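PDB 2YGK: DNA double-strand break repair nuclease NurA from Sulfolobus solfataricus, which is a manganese-dependent nuclease of DNA double-strand break repair that probably works with the HerA helicase to resect 5' strands and leave long 3' single strands. Local coordinates for residues 84-89 with 302-307; 131-136 with 296-301; 261-266 with 288-293. One frame throughout, in Å; residues are numbered along the deposited sequence.

All three contacts join the central mixed sheet to C-terminal elements of the chain, each with its own chemistry. Contact 1 lies at the surface, where a lysine of helix 300-309 lays its methylenes on strand 85-98, at one edge of the sheet. Contact 2 is buried and uses the beginning of the same helix, joining hydrocarbon packing to a water-bridged manganese ligand on strand 129-133. Contact 3, also buried, seats the C-terminal part of helix 280-291 against the loop after strand 255-262 through a leucine pair and a serine bound by Arg-227. Contacts 1 and 2 touch through Val-86 and Phe-300; contacts 2 and 3 meet where Phe-300 N probably hydrogen-bonds to Val-293 O.

Contact 1. Residues 84-89 with 302-307; sequences KGVKTL and LLKAHM
Lys-304 reaches from helix 300-309 to the edge-forming strand 85-98, and its hydrocarbon chain makes the whole contact. The methyl CG2 of Thr-88 lies 3.7 Å from CE of Lys-304, the two side chains crossing at about a right angle. Farther back along the lysine, CD comes within 4.3 Å of CG2 of Val-86, a looser touch. Val-86 and Thr-88, two apart on the strand, can both meet the one chain, while Lys-87 between them points away. Beta-branched valine and threonine suit a strand and offer methyls to the lysine chain. With CG anti to the backbone N (chi1 -179°), the lysine runs extended to CE; a bend at chi4 (38°) then turns NZ into a salt bridge with Asp-308, one helical turn on. A long residue suits this partly exposed place, its methylenes serving the strand and its charge paired on its own helix. Val-86 also packs on Phe-300 and Pro-301, and Thr-88 on Asp-308. Backbone hydrogen bonds of Lys-87 with Ile-80 and Leu-89 with Ser-78 tie the strand to its neighbour 70-82. The arrangement is that of a helix packed on strands 54-65 and 85-98 of the RNase H-like sheet.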
# COMPACT_ATOMS: atom_id res chain seq x y z
N LYS A 84 11.45 33.48 16.00
CA LYS A 84 11.66 33.37 17.45
C LYS A 84 11.46 31.94 17.93
O LYS A 84 12.11 31.51 18.88
CB LYS A 84 10.69 34.25 18.23
CG LYS A 84 10.70 35.70 17.90
CD LYS A 84 9.69 36.47 18.76
CE LYS A 84 10.30 37.77 19.33
NZ LYS A 84 9.35 38.55 20.18
N GLY A 85 10.54 31.21 17.32
CA GLY A 85 10.34 29.84 17.75
C GLY A 85 9.23 29.10 17.08
O GLY A 85 8.52 29.64 16.25
N VAL A 86 9.13 27.83 17.44
CA VAL A 86 8.05 26.95 17.01
C VAL A 86 7.40 26.36 18.24
O VAL A 86 8.10 25.98 19.17
CB VAL A 86 8.56 25.81 16.07
CG1 VAL A 86 8.92 26.36 14.74
CG2 VAL A 86 9.78 25.14 16.64
N LYS A 87 6.07 26.33 18.27
CA LYS A 87 5.33 25.56 19.29
C LYS A 87 4.05 24.99 18.71
O LYS A 87 3.45 25.60 17.84
CB LYS A 87 4.98 26.42 20.52
CG LYS A 87 3.70 27.24 20.40
CD LYS A 87 3.49 28.19 21.56
CE LYS A 87 2.57 29.37 21.14
NZ LYS A 87 1.78 29.95 22.29
N THR A 88 3.63 23.82 19.23
CA THR A 88 2.36 23.18 18.84
C THR A 88 1.17 23.99 19.33
O THR A 88 1.21 24.54 20.41
CB THR A 88 2.21 21.76 19.39
OG1 THR A 88 2.52 21.79 20.77
CG2 THR A 88 3.14 20.81 18.73
N LEU A 89 0.14 24.04 18.50
CA LEU A 89 -1.05 24.79 18.79
C LEU A 89 -2.12 23.83 19.22
O LEU A 89 -2.51 23.83 20.35
CB LEU A 89 -1.50 25.55 17.54
CG LEU A 89 -1.07 27.00 17.38
CD1 LEU A 89 -1.32 27.37 15.95
CD2 LEU A 89 -1.83 27.90 18.36
N LEU A 302 6.69 22.35 9.40
CA LEU A 302 6.18 21.12 8.87
C LEU A 302 6.95 19.92 9.41
O LEU A 302 6.36 18.97 9.91
CB LEU A 302 6.26 21.12 7.36
CG LEU A 302 5.08 21.80 6.72
CD1 LEU A 302 5.23 21.77 5.21
CD2 LEU A 302 3.81 21.10 7.13
N LEU A 303 8.26 19.92 9.28
CA LEU A 303 9.04 18.79 9.78
C LEU A 303 8.63 18.42 11.20
O LEU A 303 8.58 17.25 11.55
CB LEU A 303 10.54 19.06 9.71
CG LEU A 303 11.43 17.92 10.21
CD1 LEU A 303 11.09 16.60 9.51
CD2 LEU A 303 12.95 18.24 10.06
N LYS A 304 8.32 19.41 12.01
CA LYS A 304 7.99 19.20 13.40
C LYS A 304 6.62 18.61 13.48
O LYS A 304 6.41 17.63 14.19
CB LYS A 304 8.01 20.50 14.21
CG LYS A 304 7.69 20.28 15.69
CD LYS A 304 7.28 21.60 16.39
CE LYS A 304 6.71 21.36 17.82
NZ LYS A 304 7.36 20.28 18.60
N ALA A 305 5.69 19.21 12.78
CA ALA A 305 4.34 18.69 12.75
C ALA A 305 4.39 17.23 12.36
O ALA A 305 3.77 16.38 13.00
CB ALA A 305 3.49 19.47 11.78
N HIS A 306 5.18 16.93 11.34
CA HIS A 306 5.24 15.59 10.80
C HIS A 306 5.84 14.68 11.84
O HIS A 306 5.37 13.56 12.05
CB HIS A 306 6.05 15.58 9.52
CG HIS A 306 6.24 14.23 8.92
ND1 HIS A 306 5.18 13.46 8.47
CD2 HIS A 306 7.35 13.52 8.63
CE1 HIS A 306 5.63 12.33 7.95
NE2 HIS A 306 6.94 12.35 8.03
N MSE A 307 6.88 15.13 12.51
CA MSE A 307 7.56 14.21 13.42
C MSE A 307 6.65 13.85 14.60
O MSE A 307 6.69 12.74 15.14
CB MSE A 307 8.86 14.81 13.89
CG MSE A 307 9.96 14.74 12.86
SE MSE A 307 11.48 15.78 13.50
CE MSE A 307 11.99 14.58 14.98

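Contact 2. Residues 131-136 with 296-301; sequences LMDGSL and KGYPFP. With MN (manganese (II) ion), chain C.
Asp-133 and Tyr-298 face each other across a water beside the manganese site of this RNase H-like fold, in which strand 129-133 runs parallel to its neighbours 54-65 and 197-201. The metal is held by OD2 of Asp-133 at 2.5 Å, and Asp-58 on strand 54-65 supplies the second protein ligand. A carboxylate suits the end of this strand because its two oxygens can divide the work, one for the metal and the other for the second shell. With CG of Asp-133 anti to the backbone N (chi1 177°), the acid leans toward the tyrosine.

OD1 of Asp-133 and OH of Tyr-298 are 3.6 Å apart, and the water joins them, donating to OD1 at 2.8 Å and accepting from the phenol. Lys-202 makes a cation-pi contact with the tyrosine, which probably helps to place its ring.

Apolar packing joins the same segments beside this polar bridge. CD1 of Leu-131 meets CB of Pro-299 at 3.9 Å, and the branched leucine and compact proline suit a buried spot where helix 300-309 begins. Pro-299 CD also rests over one face of the tyrosine ring, offset toward its rim. The carboxylate plane is turned 86° from the ring plane, and the water oxygen lies in the ring plane at its edge, 2.9 Å from Tyr-298 OH.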
# COMPACT_ATOMS: atom_id res chain seq x y z
N LEU A 131 0.94 26.29 6.03
CA LEU A 131 1.65 25.27 5.28
C LEU A 131 0.98 23.92 5.49
O LEU A 131 0.97 23.40 6.61
CB LEU A 131 3.09 25.18 5.76
CG LEU A 131 3.80 26.50 5.89
CD1 LEU A 131 5.24 26.26 6.31
CD2 LEU A 131 3.70 27.24 4.53
N MSE A 132 0.44 23.36 4.42
CA MSE A 132 -0.04 21.99 4.41
C MSE A 132 1.02 21.10 3.79
O MSE A 132 1.75 21.53 2.88
CB MSE A 132 -1.30 21.84 3.54
CG MSE A 132 -2.39 22.88 3.77
SE MSE A 132 -3.33 22.67 5.43
CE MSE A 132 -3.86 20.83 5.29
N ASP A 133 1.04 19.84 4.23
CA ASP A 133 1.91 18.80 3.72
C ASP A 133 1.17 17.97 2.69
O ASP A 133 0.25 17.27 3.03
CB ASP A 133 2.35 17.90 4.85
CG ASP A 133 3.21 16.76 4.38
OD1 ASP A 133 4.21 17.02 3.73
OD2 ASP A 133 2.91 15.61 4.66
N GLY A 134 1.57 18.05 1.44
CA GLY A 134 0.83 17.44 0.37
C GLY A 134 0.33 18.42 -0.69
O GLY A 134 0.11 19.60 -0.43
N SER A 135 0.11 17.89 -1.89
CA SER A 135 -0.32 18.72 -3.02
C SER A 135 -1.80 19.04 -2.98
O SER A 135 -2.61 18.28 -2.43
CB SER A 135 -0.06 17.96 -4.29
OG SER A 135 -0.75 16.70 -4.19
N LEU A 136 -2.17 20.16 -3.60
CA LEU A 136 -3.58 20.52 -3.77
C LEU A 136 -4.35 19.37 -4.45
O LEU A 136 -5.33 18.91 -3.95
CB LEU A 136 -3.71 21.84 -4.56
CG LEU A 136 -5.09 22.52 -4.65
CD1 LEU A 136 -5.79 22.57 -3.28
CD2 LEU A 136 -4.98 23.92 -5.23
N LYS A 296 17.87 23.06 6.34
CA LYS A 296 18.34 22.22 5.23
C LYS A 296 17.33 22.14 4.11
O LYS A 296 17.08 21.07 3.59
CB LYS A 296 18.68 20.80 5.68
CG LYS A 296 20.10 20.68 6.30
CD LYS A 296 20.18 19.49 7.28
CE LYS A 296 21.53 19.45 7.98
NZ LYS A 296 22.62 19.32 6.99
N GLY A 297 16.73 23.29 3.75
CA GLY A 297 15.94 23.39 2.56
C GLY A 297 14.47 23.13 2.77
O GLY A 297 13.72 23.25 1.81
N TYR A 298 14.04 22.82 4.01
CA TYR A 298 12.63 22.51 4.29
C TYR A 298 12.07 23.19 5.55
O TYR A 298 12.74 23.24 6.59
CB TYR A 298 12.50 20.99 4.46
CG TYR A 298 11.08 20.47 4.49
CD1 TYR A 298 10.38 20.31 3.32
CD2 TYR A 298 10.45 20.14 5.69
CE1 TYR A 298 9.06 19.81 3.33
CE2 TYR A 298 9.15 19.66 5.72
CZ TYR A 298 8.45 19.49 4.52
OH TYR A 298 7.17 18.97 4.49
N PRO A 299 10.79 23.62 5.49
CA PRO A 299 10.26 24.43 6.62
C PRO A 299 10.14 23.62 7.88
O PRO A 299 9.45 22.62 7.88
CB PRO A 299 8.87 24.91 6.12
CG PRO A 299 8.91 24.70 4.65
CD PRO A 299 9.78 23.46 4.43
N PHE A 300 10.82 24.07 8.94
CA PHE A 300 10.83 23.34 10.18
C PHE A 300 9.45 23.11 10.76
O PHE A 300 9.19 22.04 11.26
CB PHE A 300 11.74 23.97 11.24
CG PHE A 300 11.91 23.08 12.43
CD1 PHE A 300 12.52 21.85 12.30
CD2 PHE A 300 11.37 23.41 13.65
CE1 PHE A 300 12.63 21.00 13.36
CE2 PHE A 300 11.51 22.57 14.74
CZ PHE A 300 12.13 21.37 14.60
N PRO A 301 8.55 24.12 10.71
CA PRO A 301 7.21 23.90 11.22
C PRO A 301 6.53 22.63 10.69
O PRO A 301 5.88 21.91 11.44
CB PRO A 301 6.49 25.16 10.72
CG PRO A 301 7.50 26.21 10.93
CD PRO A 301 8.77 25.55 10.43
MN MN C . 1.30 13.94 5.58
O HOH W 1 5.70 18.63 2.06

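Contact 3. Residues 261-266 with 288-293; sequences TRLDNG and DRLSGV
The loop that leaves strand 255-262, in the beta-hairpin with strand 270-275, packs on the C-terminal part of helix 280-291, which follows the hairpin in the chain. Leu-263 supplies the loop's side of the contact. Its CD2 approaches CB of Leu-290 at 4.1 Å, the two leucines crossing at a slant, in a buried place that suits plain hydrocarbon. Leu-290 goes on to touch Phe-54, and Leu-263 touches Ile-270, so the pair joins the hairpin to the side chain of Phe-54 on strand 54-65. Beside the leucines, OG of Ser-291 stands 3.9 Å from CB of Leu-263; a small residue lets the loop come close, the CA atoms of Leu-263 and Ser-291 being 5.9 Å apart.

The polar atoms here are bound by Arg-227, outside both segments: NE donates to the carbonyl oxygen of Leu-263, NH2 to Ser-291 OG, and NH2 also forms a salt bridge with Asp-288. Chi1 of -69° sets the serine hydroxyl beside its own backbone N, where it also hydrogen-bonds to the carbonyl oxygen of Met-287 one turn back. Leu-263 O and Ser-291 OG thus share the arginine as a partner while lying 3.4 Å from each other.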
# COMPACT_ATOMS: atom_id res chain seq x y z
N THR A 261 10.70 24.96 -5.98
CA THR A 261 11.72 25.85 -5.43
C THR A 261 12.67 24.98 -4.65
O THR A 261 12.31 23.91 -4.18
CB THR A 261 11.07 26.95 -4.49
OG1 THR A 261 12.07 27.88 -3.99
CG2 THR A 261 10.33 26.29 -3.37
N ARG A 262 13.91 25.46 -4.60
CA ARG A 262 14.93 24.99 -3.71
C ARG A 262 15.23 26.17 -2.85
O ARG A 262 15.63 27.20 -3.39
CB ARG A 262 16.19 24.60 -4.50
CG ARG A 262 17.37 24.22 -3.59
CD ARG A 262 18.59 23.80 -4.37
NE ARG A 262 18.44 22.54 -5.13
CZ ARG A 262 18.38 22.41 -6.46
NH1 ARG A 262 18.43 23.46 -7.26
NH2 ARG A 262 18.26 21.19 -7.01
N LEU A 263 15.07 26.03 -1.54
CA LEU A 263 15.22 27.14 -0.59
C LEU A 263 16.66 27.41 -0.21
O LEU A 263 16.97 28.49 0.29
CB LEU A 263 14.44 26.89 0.70
CG LEU A 263 12.95 26.72 0.41
CD1 LEU A 263 12.31 26.12 1.60
CD2 LEU A 263 12.24 28.03 -0.01
N ASP A 264 17.53 26.43 -0.46
CA ASP A 264 18.90 26.43 0.05
C ASP A 264 19.80 25.68 -0.92
O ASP A 264 19.46 24.57 -1.38
CB ASP A 264 18.89 25.76 1.41
CG ASP A 264 20.24 25.71 2.05
OD1 ASP A 264 21.23 26.21 1.45
OD2 ASP A 264 20.31 25.14 3.17
N ASN A 265 20.93 26.31 -1.26
CA ASN A 265 21.91 25.74 -2.18
C ASN A 265 22.20 24.30 -1.86
O ASN A 265 22.56 24.00 -0.75
CB ASN A 265 23.21 26.52 -2.09
CG ASN A 265 23.19 27.84 -2.85
OD1 ASN A 265 22.28 28.12 -3.64
ND2 ASN A 265 24.23 28.63 -2.65
N GLY A 266 22.04 23.41 -2.83
CA GLY A 266 22.47 22.02 -2.70
C GLY A 266 21.45 21.08 -2.09
O GLY A 266 21.69 19.87 -2.00
N ASP A 288 11.87 33.72 0.49
CA ASP A 288 12.66 34.46 1.48
C ASP A 288 12.11 34.25 2.86
O ASP A 288 12.84 33.95 3.79
CB ASP A 288 12.67 35.94 1.13
CG ASP A 288 13.67 36.28 0.03
OD1 ASP A 288 14.43 35.37 -0.36
OD2 ASP A 288 13.68 37.47 -0.44
N ARG A 289 10.79 34.37 2.97
CA ARG A 289 10.06 34.09 4.21
C ARG A 289 10.10 32.63 4.66
O ARG A 289 10.29 32.34 5.85
CB ARG A 289 8.61 34.56 4.05
CG ARG A 289 8.48 36.06 3.87
CD ARG A 289 7.19 36.40 3.21
NE ARG A 289 6.92 37.84 3.21
CZ ARG A 289 5.92 38.42 2.56
NH1 ARG A 289 5.07 37.72 1.81
NH2 ARG A 289 5.76 39.73 2.64
N LEU A 290 9.93 31.69 3.74
CA LEU A 290 10.09 30.27 4.10
C LEU A 290 11.51 29.93 4.55
O LEU A 290 11.68 29.12 5.46
CB LEU A 290 9.77 29.35 2.95
CG LEU A 290 8.31 29.20 2.61
CD1 LEU A 290 8.19 28.56 1.24
CD2 LEU A 290 7.65 28.40 3.74
N SER A 291 12.52 30.53 3.90
CA SER A 291 13.91 30.28 4.26
C SER A 291 14.15 30.60 5.75
O SER A 291 14.97 29.97 6.41
CB SER A 291 14.89 31.04 3.34
OG SER A 291 14.91 30.53 1.98
N GLY A 292 13.43 31.56 6.30
CA GLY A 292 13.64 31.96 7.69
C GLY A 292 13.08 31.01 8.72
O GLY A 292 13.32 31.19 9.91
N VAL A 293 12.32 30.00 8.31
CA VAL A 293 11.85 28.99 9.25
C VAL A 293 12.22 27.60 8.75
O VAL A 293 11.65 26.60 9.21
CB VAL A 293 10.34 29.08 9.45
CG1 VAL A 293 9.99 30.50 9.88
CG2 VAL A 293 9.62 28.71 8.16